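Maleylacetoacetate isomerase (Anaeromyxobacter dehalogenans, PDB 4IGJ) probably catalyses the glutathione-dependent isomerisation of maleylacetoacetate to fumarylacetoacetate, as a zeta-class member of the glutathione S-transferase superfamily. Local coordinates at residues L25-Y30 and L48-R53; V39-A44 and Q224-D229; Y52-L57 and Q231-P236. All blocks are in the same frame, centred on the assembly; numbering follows the deposited sequence.

Overall arrangement
All three contacts lie in or against the thioredoxin-like N-terminal domain of the glutathione S-transferase fold. Contact 1 pairs strands 24-29 and 51-54, the two strands of its beta-alpha-beta unit; helix 34-45, which connects them, supplies residues 39-44 of contact 2. Contact 3 starts on strand 51-54 and shares Tyr52 and Arg53 with contact 1. The second segments of contacts 2 and 3 come 174 to 180 residues later, in residues 224-229 and in the loop 231-236. The centres of contacts 1 and 2 are about 10 Å apart, 1 and 3 about 11 Å, 2 and 3 about 13 Å. The C-terminal part of the chain thus returns to cover the N-terminal unit.

Contact 1: residues L25-Y30 and L48-R53; sequences LRLYSY and LAYEYR
Leu25 to Ser29 run parallel to Glu51 to Arg53 as the two strands of the beta-alpha-beta unit in the thioredoxin-like domain. Four backbone hydrogen bonds zip them together, from Glu51 N to Leu25 O at 2.9 Å through to Ser29 N on Arg53 O at 3.0 Å. On the face toward helix 34-45, the ring of Tyr50, just before the second strand, lies alongside Leu27 and points the same way, its CD1 3.7 Å from Leu27 CB. A chi1 of 65° tucks this ring back over its own main chain; Arg40 and Leu43 of the helix pack on it as well. Leu25 CB fits beside Tyr50 CB at the start of the ladder. Further on, the hydroxyl end of Tyr52 comes against Ser29, its OH in a weak hydrogen bond of 2.9 Å with Ser29 OG, an atom gripped more firmly by Arg40. The other face carries Arg26, Tyr28, Glu51 and Arg53. Arg26 bends at chi3 into a salt bridge in which NE gives Glu51 OE2, at the guanidinium edge, a weak hydrogen bond of 3.3 Å. The Arg53 chain lies against both neighbours, with CG 3.3 Å from Arg26 NH2 and CD 3.5 Å from Tyr28 CE1, while Arg53 CB sits over one face of the Tyr28 ring, 4.2 Å from the centroid and offset toward the rim.

Contact 2: residues V39-A44 and Q224-D229; sequences VRLGLA and QAAHPD
Arg40 of helix 34-45 grips the carbonyl oxygen of Ala226 with two nitrogens of its guanidinium. The contact joins the thioredoxin-like N-terminal domain of the glutathione S-transferase fold to the all-helical C-terminal domain. NE donates to Ala226 O at 2.9 Å and NH2 to the same oxygen at 3.0 Å, so the arginine presents its side to a single acceptor, which lies nearly in the guanidinium plane. The two bonds meet the oxygen differently: NH2 approaches almost in line with the carbonyl bond, whereas NE comes at a C=O...N angle of 136°. Arg40 is buried, and its remaining hydrogen-bonding capacity is turned back on its own domain, where NH1 binds Ser29 OG and the carbonyl of Tyr30, and NH2 also binds the carbonyl of Trp31. One side chain therefore ties the end of strand 24-29 and the loop after it to residues 224-229, and these bonds together should fix the rotation of the flat group. A bend at chi3, -60°, turns the guanidinium across to the carbonyl while the start of the side chain stays on the helix surface.

Pro228 closes on the outer end of the arginine, its CD 4.0 Å from Arg40 NH2. The methyl of Ala226 points into the surface of helix 34-45 and settles between two side chains of successive residues: Arg40 CB is 3.7 Å from Ala226 CB, and on its other flank Leu41 CD2 comes to 3.5 Å from that same methyl carbon.

Contact 3: residues Y52-L57 and Q231-P236; sequences YRAVDL and QPDAPP
Strand 51-54, at the edge of the chain's mixed sheet in the thioredoxin-like domain, is met here by the loop that follows helix 221-226. That loop makes a type I beta turn from Gln231 to Ala234, closed by a hydrogen bond of 3.1 Å from Ala234 N to Gln231 O, and the turn lies against one side of the Tyr52 ring. Pro232 covers that face: its CD stands 3.6 Å from the ring centroid and only 5° off the normal, a CH-pi contact over the centre, while Pro232 CG lies 3.7 Å from Tyr52 CD2. Gln231 crosses the ring at about a right angle and brings OE1 within 3.2 Å of Tyr52 CE1. Its amide nitrogen is directed away, to the carbonyls of His227 and Ala225, which ties the turn back to residues 225 and 227. On the other flank Asp233 also crosses the tyrosine at roughly a right angle, the carboxylate plane turned 49° from the ring. Its OD1 lies 2.6 Å from Tyr52 OH, which donates a weak hydrogen bond. The placement follows from chi1 of 59°, which folds the carboxylate back over its own backbone, and from OD2 being held by the backbone N of Trp31. Nearer the backbone, Asp233 CB lies 3.9 Å from Ala54 CB. With one oxygen on a backbone amide and the other on a phenol, the carboxylate is probably stabilised in its charged form and bridges the loop after strand 24-29 to the edge strand.

Contact 1: residues L25-Y30 and L48-R53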
loop_
_atom_site.group_PDB
_atom_site.type_symbol
_atom_site.label_atom_id
_atom_site.label_comp_id
_atom_site.label_asym_id
_atom_site.label_seq_id
_atom_site.Cartn_x
_atom_site.Cartn_y
_atom_site.Cartn_z
ATOM N N LEU A 25 -15.632 -0.620 19.153
ATOM C CA LEU A 25 -15.176 -0.198 17.828
ATOM C C LEU A 25 -16.199 0.665 17.095
ATOM O O LEU A 25 -17.397 0.376 17.124
ATOM C CB LEU A 25 -14.872 -1.418 16.967
ATOM C CG LEU A 25 -13.830 -2.412 17.472
ATOM C CD1 LEU A 25 -13.715 -3.561 16.485
ATOM C CD2 LEU A 25 -12.494 -1.749 17.679
ATOM N N ARG A 26 -15.714 1.699 16.419
ATOM C CA ARG A 26 -16.566 2.543 15.593
ATOM C C ARG A 26 -15.857 2.842 14.273
ATOM O O ARG A 26 -14.756 3.406 14.260
ATOM C CB ARG A 26 -16.892 3.837 16.339
ATOM C CG ARG A 26 -17.454 4.953 15.468
ATOM C CD ARG A 26 -17.506 6.248 16.256
ATOM N NE ARG A 26 -18.797 6.427 16.905
ATOM C CZ ARG A 26 -19.568 7.494 16.725
ATOM N NH1 ARG A 26 -20.735 7.590 17.343
ATOM N NH2 ARG A 26 -19.166 8.473 15.930
ATOM N N LEU A 27 -16.490 2.477 13.165
ATOM C CA LEU A 27 -15.872 2.663 11.859
ATOM C C LEU A 27 -16.457 3.851 11.120
ATOM O O LEU A 27 -17.661 3.881 10.847
ATOM C CB LEU A 27 -16.052 1.411 11.007
ATOM C CG LEU A 27 -15.400 1.502 9.631
ATOM C CD1 LEU A 27 -13.875 1.558 9.755
ATOM C CD2 LEU A 27 -15.848 0.349 8.760
ATOM N N TYR A 28 -15.602 4.814 10.791
ATOM C CA TYR A 28 -15.982 5.915 9.906
ATOM C C TYR A 28 -15.895 5.413 8.472
ATOM O O TYR A 28 -14.806 5.107 7.976
ATOM C CB TYR A 28 -15.055 7.112 10.121
ATOM C CG TYR A 28 -15.274 7.795 11.448
ATOM C CD1 TYR A 28 -16.030 8.957 11.530
ATOM C CD2 TYR A 28 -14.743 7.271 12.624
ATOM C CE1 TYR A 28 -16.245 9.584 12.741
ATOM C CE2 TYR A 28 -14.954 7.897 13.844
ATOM C CZ TYR A 28 -15.704 9.055 13.892
ATOM O OH TYR A 28 -15.920 9.682 15.102
ATOM N N SER A 29 -17.049 5.314 7.816
ATOM C CA SER A 29 -17.167 4.623 6.540
ATOM C C SER A 29 -18.083 5.403 5.611
ATOM O O SER A 29 -18.990 6.108 6.067
ATOM C CB SER A 29 -17.746 3.222 6.764
ATOM O OG SER A 29 -18.030 2.546 5.550
ATOM N N TYR A 30 -17.819 5.276 4.315
ATOM C CA TYR A 30 -18.730 5.715 3.256
ATOM C C TYR A 30 -19.131 4.448 2.515
ATOM O O TYR A 30 -18.285 3.583 2.265
ATOM C CB TYR A 30 -17.992 6.685 2.329
ATOM C CG TYR A 30 -18.751 7.149 1.099
ATOM C CD1 TYR A 30 -19.915 7.898 1.213
ATOM C CD2 TYR A 30 -18.268 6.875 -0.171
ATOM C CE1 TYR A 30 -20.596 8.327 0.088
ATOM C CE2 TYR A 30 -18.934 7.301 -1.300
ATOM C CZ TYR A 30 -20.094 8.028 -1.162
ATOM O OH TYR A 30 -20.754 8.449 -2.295
ATOM N N LEU A 48 -16.438 -9.285 14.412
ATOM C CA LEU A 48 -16.346 -8.166 15.339
ATOM C C LEU A 48 -17.463 -7.159 15.120
ATOM O O LEU A 48 -17.627 -6.618 14.019
ATOM C CB LEU A 48 -14.984 -7.475 15.195
ATOM C CG LEU A 48 -13.761 -8.356 15.438
ATOM C CD1 LEU A 48 -12.486 -7.618 15.063
ATOM C CD2 LEU A 48 -13.700 -8.820 16.892
ATOM N N ALA A 49 -18.232 -6.895 16.169
ATOM C CA ALA A 49 -19.284 -5.903 16.069
ATOM C C ALA A 49 -18.672 -4.513 16.100
ATOM O O ALA A 49 -17.640 -4.289 16.741
ATOM C CB ALA A 49 -20.283 -6.070 17.207
ATOM N N TYR A 50 -19.312 -3.580 15.407
ATOM C CA TYR A 50 -18.844 -2.206 15.395
ATOM C C TYR A 50 -19.978 -1.237 15.082
ATOM O O TYR A 50 -20.956 -1.611 14.428
ATOM C CB TYR A 50 -17.695 -2.034 14.393
ATOM C CG TYR A 50 -18.073 -2.245 12.940
ATOM C CD1 TYR A 50 -18.407 -1.174 12.128
ATOM C CD2 TYR A 50 -18.084 -3.514 12.384
ATOM C CE1 TYR A 50 -18.742 -1.371 10.800
ATOM C CE2 TYR A 50 -18.417 -3.724 11.065
ATOM C CZ TYR A 50 -18.740 -2.647 10.277
ATOM O OH TYR A 50 -19.062 -2.863 8.961
ATOM N N GLU A 51 -19.839 -0.005 15.560
ATOM C CA GLU A 51 -20.767 1.072 15.203
ATOM C C GLU A 51 -20.391 1.675 13.860
ATOM O O GLU A 51 -19.218 1.938 13.595
ATOM C CB GLU A 51 -20.743 2.177 16.250
ATOM C CG GLU A 51 -21.094 1.723 17.643
ATOM C CD GLU A 51 -21.106 2.876 18.624
ATOM O OE1 GLU A 51 -21.703 2.723 19.710
ATOM O OE2 GLU A 51 -20.519 3.935 18.303
ATOM N N TYR A 52 -21.389 1.907 13.017
ATOM C CA TYR A 52 -21.153 2.503 11.712
ATOM C C TYR A 52 -21.360 4.006 11.814
ATOM O O TYR A 52 -22.455 4.461 12.163
ATOM C CB TYR A 52 -22.112 1.911 10.680
ATOM C CG TYR A 52 -21.774 2.238 9.238
ATOM C CD1 TYR A 52 -21.103 1.322 8.446
ATOM C CD2 TYR A 52 -22.151 3.440 8.663
ATOM C CE1 TYR A 52 -20.796 1.601 7.124
ATOM C CE2 TYR A 52 -21.842 3.736 7.342
ATOM C CZ TYR A 52 -21.169 2.809 6.576
ATOM O OH TYR A 52 -20.863 3.082 5.258
ATOM N N ARG A 53 -20.318 4.779 11.527
ATOM C CA ARG A 53 -20.448 6.232 11.463
ATOM C C ARG A 53 -20.272 6.644 10.011
ATOM O O ARG A 53 -19.166 6.595 9.463
ATOM C CB ARG A 53 -19.407 6.932 12.346
ATOM C CG ARG A 53 -19.714 8.420 12.679
ATOM C CD ARG A 53 -19.520 9.390 11.499
ATOM N NE ARG A 53 -19.408 10.786 11.930
ATOM C CZ ARG A 53 -19.401 11.829 11.102
ATOM N NH1 ARG A 53 -19.504 11.645 9.794
ATOM N NH2 ARG A 53 -19.297 13.061 11.584
HETATM O O HOH W 1 -17.606 -2.737 19.238
#

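Contact 2: residues V39-A44 and Q224-D229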
loop_
_atom_site.group_PDB
_atom_site.type_symbol
_atom_site.label_atom_id
_atom_site.label_comp_id
_atom_site.label_asym_id
_atom_site.label_seq_id
_atom_site.Cartn_x
_atom_site.Cartn_y
_atom_site.Cartn_z
ATOM N N VAL A 39 -11.858 -2.695 5.245
ATOM C CA VAL A 39 -11.924 -2.766 6.697
ATOM C C VAL A 39 -13.217 -3.437 7.169
ATOM O O VAL A 39 -13.188 -4.268 8.085
ATOM C CB VAL A 39 -11.683 -1.393 7.346
ATOM C CG1 VAL A 39 -11.783 -1.486 8.864
ATOM C CG2 VAL A 39 -10.296 -0.877 6.939
ATOM N N ARG A 40 -14.333 -3.128 6.514
ATOM C CA ARG A 40 -15.596 -3.799 6.818
ATOM C C ARG A 40 -15.465 -5.308 6.640
ATOM O O ARG A 40 -16.024 -6.080 7.419
ATOM C CB ARG A 40 -16.730 -3.260 5.939
ATOM C CG ARG A 40 -17.018 -1.796 6.164
ATOM C CD ARG A 40 -18.391 -1.406 5.622
ATOM N NE ARG A 40 -18.540 -1.646 4.185
ATOM C CZ ARG A 40 -18.436 -0.710 3.243
ATOM N NH1 ARG A 40 -18.156 0.554 3.560
ATOM N NH2 ARG A 40 -18.610 -1.048 1.971
ATOM N N LEU A 41 -14.725 -5.732 5.620
ATOM C CA LEU A 41 -14.482 -7.152 5.406
ATOM C C LEU A 41 -13.642 -7.768 6.522
ATOM O O LEU A 41 -13.961 -8.852 7.012
ATOM C CB LEU A 41 -13.839 -7.388 4.040
ATOM C CG LEU A 41 -14.848 -7.273 2.897
ATOM C CD1 LEU A 41 -14.100 -7.257 1.575
ATOM C CD2 LEU A 41 -15.820 -8.437 2.955
ATOM N N GLY A 42 -12.591 -7.073 6.948
ATOM C CA GLY A 42 -11.773 -7.576 8.036
ATOM C C GLY A 42 -12.594 -7.739 9.302
ATOM O O GLY A 42 -12.470 -8.749 9.991
ATOM N N LEU A 43 -13.430 -6.746 9.603
ATOM C CA LEU A 43 -14.283 -6.791 10.792
ATOM C C LEU A 43 -15.287 -7.943 10.711
ATOM O O LEU A 43 -15.468 -8.700 11.679
ATOM C CB LEU A 43 -15.004 -5.459 10.957
ATOM C CG LEU A 43 -14.069 -4.300 11.293
ATOM C CD1 LEU A 43 -14.730 -2.956 10.987
ATOM C CD2 LEU A 43 -13.614 -4.366 12.750
ATOM N N ALA A 44 -15.926 -8.089 9.555
ATOM C CA ALA A 44 -16.945 -9.120 9.362
ATOM C C ALA A 44 -16.345 -10.521 9.436
ATOM O O ALA A 44 -16.920 -11.420 10.062
ATOM C CB ALA A 44 -17.658 -8.917 8.033
ATOM N N GLN A 224 -21.217 -10.631 2.140
ATOM C CA GLN A 224 -22.529 -10.030 1.917
ATOM C C GLN A 224 -22.790 -8.867 2.881
ATOM O O GLN A 224 -23.288 -7.816 2.472
ATOM C CB GLN A 224 -23.631 -11.098 1.973
ATOM C CG GLN A 224 -23.557 -12.074 0.800
ATOM C CD GLN A 224 -24.530 -13.232 0.907
ATOM O OE1 GLN A 224 -25.609 -13.106 1.484
ATOM N NE2 GLN A 224 -24.152 -14.373 0.338
ATOM N N ALA A 225 -22.402 -9.030 4.143
ATOM C CA ALA A 225 -22.592 -7.996 5.150
ATOM C C ALA A 225 -21.802 -6.718 4.863
ATOM O O ALA A 225 -22.232 -5.623 5.225
ATOM C CB ALA A 225 -22.250 -8.535 6.541
ATOM N N ALA A 226 -20.636 -6.856 4.232
ATOM C CA ALA A 226 -19.724 -5.724 4.076
ATOM C C ALA A 226 -19.908 -4.959 2.760
ATOM O O ALA A 226 -19.325 -3.890 2.568
ATOM C CB ALA A 226 -18.273 -6.204 4.206
ATOM N N HIS A 227 -20.705 -5.528 1.862
ATOM C CA HIS A 227 -20.961 -4.948 0.549
ATOM C C HIS A 227 -21.580 -3.558 0.659
ATOM O O HIS A 227 -22.392 -3.304 1.549
ATOM C CB HIS A 227 -21.899 -5.862 -0.225
ATOM C CG HIS A 227 -21.979 -5.549 -1.683
ATOM N ND1 HIS A 227 -22.762 -4.532 -2.184
ATOM C CD2 HIS A 227 -21.375 -6.129 -2.747
ATOM C CE1 HIS A 227 -22.635 -4.497 -3.501
ATOM N NE2 HIS A 227 -21.796 -5.450 -3.865
ATOM N N PRO A 228 -21.210 -2.650 -0.253
ATOM C CA PRO A 228 -21.774 -1.294 -0.235
ATOM C C PRO A 228 -23.292 -1.275 -0.133
ATOM O O PRO A 228 -23.824 -0.433 0.591
ATOM C CB PRO A 228 -21.330 -0.719 -1.584
ATOM C CG PRO A 228 -19.996 -1.394 -1.818
ATOM C CD PRO A 228 -20.154 -2.796 -1.273
ATOM N N ASP A 229 -23.976 -2.190 -0.813
ATOM C CA ASP A 229 -25.434 -2.117 -0.871
ATOM C C ASP A 229 -26.102 -2.361 0.476
ATOM O O ASP A 229 -27.268 -2.007 0.666
ATOM C CB ASP A 229 -25.979 -3.115 -1.889
ATOM C CG ASP A 229 -25.613 -2.762 -3.305
ATOM O OD1 ASP A 229 -25.143 -1.632 -3.541
ATOM O OD2 ASP A 229 -25.786 -3.634 -4.184
#

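Contact 3: residues Y52-L57 and Q231-P236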
loop_
_atom_site.group_PDB
_atom_site.type_symbol
_atom_site.label_atom_id
_atom_site.label_comp_id
_atom_site.label_asym_id
_atom_site.label_seq_id
_atom_site.Cartn_x
_atom_site.Cartn_y
_atom_site.Cartn_z
ATOM N N TYR A 52 -21.389 1.907 13.017
ATOM C CA TYR A 52 -21.153 2.503 11.712
ATOM C C TYR A 52 -21.360 4.006 11.814
ATOM O O TYR A 52 -22.455 4.461 12.163
ATOM C CB TYR A 52 -22.112 1.911 10.680
ATOM C CG TYR A 52 -21.774 2.238 9.238
ATOM C CD1 TYR A 52 -21.103 1.322 8.446
ATOM C CD2 TYR A 52 -22.151 3.440 8.663
ATOM C CE1 TYR A 52 -20.796 1.601 7.124
ATOM C CE2 TYR A 52 -21.842 3.736 7.342
ATOM C CZ TYR A 52 -21.169 2.809 6.576
ATOM O OH TYR A 52 -20.863 3.082 5.258
ATOM N N ARG A 53 -20.318 4.779 11.527
ATOM C CA ARG A 53 -20.448 6.232 11.463
ATOM C C ARG A 53 -20.272 6.644 10.011
ATOM O O ARG A 53 -19.166 6.595 9.463
ATOM C CB ARG A 53 -19.407 6.932 12.346
ATOM C CG ARG A 53 -19.714 8.420 12.679
ATOM C CD ARG A 53 -19.520 9.390 11.499
ATOM N NE ARG A 53 -19.408 10.786 11.930
ATOM C CZ ARG A 53 -19.401 11.829 11.102
ATOM N NH1 ARG A 53 -19.504 11.645 9.794
ATOM N NH2 ARG A 53 -19.297 13.061 11.584
ATOM N N ALA A 54 -21.369 7.061 9.390
ATOM C CA ALA A 54 -21.352 7.426 7.986
ATOM C C ALA A 54 -20.621 8.739 7.755
ATOM O O ALA A 54 -20.813 9.717 8.489
ATOM C CB ALA A 54 -22.778 7.510 7.444
ATOM N N VAL A 55 -19.778 8.753 6.732
ATOM C CA VAL A 55 -19.126 9.972 6.287
ATOM C C VAL A 55 -19.524 10.167 4.838
ATOM O O VAL A 55 -19.142 9.386 3.973
ATOM C CB VAL A 55 -17.592 9.872 6.415
ATOM C CG1 VAL A 55 -16.922 11.114 5.830
ATOM C CG2 VAL A 55 -17.184 9.665 7.869
ATOM N N ASP A 56 -20.336 11.190 4.576
ATOM C CA ASP A 56 -20.843 11.419 3.227
ATOM C C ASP A 56 -19.772 12.087 2.377
ATOM O O ASP A 56 -19.668 13.317 2.334
ATOM C CB ASP A 56 -22.111 12.273 3.269
ATOM C CG ASP A 56 -22.880 12.252 1.960
ATOM O OD1 ASP A 56 -22.270 11.992 0.903
ATOM O OD2 ASP A 56 -24.105 12.515 1.989
ATOM N N LEU A 57 -18.972 11.273 1.699
ATOM C CA LEU A 57 -17.876 11.797 0.897
ATOM C C LEU A 57 -18.373 12.614 -0.289
ATOM O O LEU A 57 -17.685 13.524 -0.743
ATOM C CB LEU A 57 -16.953 10.670 0.431
ATOM C CG LEU A 57 -16.117 10.015 1.532
ATOM C CD1 LEU A 57 -15.259 8.899 0.961
ATOM C CD2 LEU A 57 -15.247 11.061 2.225
ATOM N N GLN A 231 -24.882 -1.211 3.408
ATOM C CA GLN A 231 -24.424 -0.255 4.412
ATOM C C GLN A 231 -25.529 0.742 4.753
ATOM O O GLN A 231 -26.380 1.026 3.907
ATOM C CB GLN A 231 -23.163 0.476 3.935
ATOM C CG GLN A 231 -21.985 -0.458 3.645
ATOM C CD GLN A 231 -21.841 -1.538 4.693
ATOM O OE1 GLN A 231 -21.653 -1.254 5.874
ATOM N NE2 GLN A 231 -21.941 -2.786 4.266
ATOM N N PRO A 232 -25.524 1.277 5.986
ATOM C CA PRO A 232 -26.586 2.205 6.407
ATOM C C PRO A 232 -26.767 3.416 5.495
ATOM O O PRO A 232 -27.903 3.885 5.346
ATOM C CB PRO A 232 -26.126 2.661 7.796
ATOM C CG PRO A 232 -25.326 1.523 8.318
ATOM C CD PRO A 232 -24.632 0.919 7.110
ATOM N N ASP A 233 -25.689 3.911 4.893
ATOM C CA ASP A 233 -25.766 5.117 4.074
ATOM C C ASP A 233 -25.922 4.841 2.575
ATOM O O ASP A 233 -25.834 5.763 1.773
ATOM C CB ASP A 233 -24.560 6.036 4.330
ATOM C CG ASP A 233 -23.218 5.362 4.029
ATOM O OD1 ASP A 233 -23.053 4.160 4.338
ATOM O OD2 ASP A 233 -22.315 6.039 3.499
ATOM N N ALA A 234 -26.150 3.587 2.189
ATOM C CA ALA A 234 -26.312 3.279 0.773
ATOM C C ALA A 234 -27.607 3.873 0.206
ATOM O O ALA A 234 -28.695 3.646 0.741
ATOM C CB ALA A 234 -26.274 1.775 0.530
ATOM N N PRO A 235 -27.490 4.629 -0.892
ATOM C CA PRO A 235 -28.676 5.125 -1.585
ATOM C C PRO A 235 -29.284 4.030 -2.447
ATOM O O PRO A 235 -28.608 3.052 -2.759
ATOM C CB PRO A 235 -28.130 6.250 -2.479
ATOM C CG PRO A 235 -26.659 6.329 -2.236
ATOM C CD PRO A 235 -26.251 5.068 -1.545
ATOM N N PRO A 236 -30.563 4.170 -2.811
ATOM C CA PRO A 236 -31.168 3.238 -3.766
ATOM C C PRO A 236 -30.456 3.350 -5.107
ATOM O O PRO A 236 -29.826 4.374 -5.378
ATOM C CB PRO A 236 -32.616 3.734 -3.876
ATOM C CG PRO A 236 -32.584 5.140 -3.404
ATOM C CD PRO A 236 -31.514 5.193 -2.352
#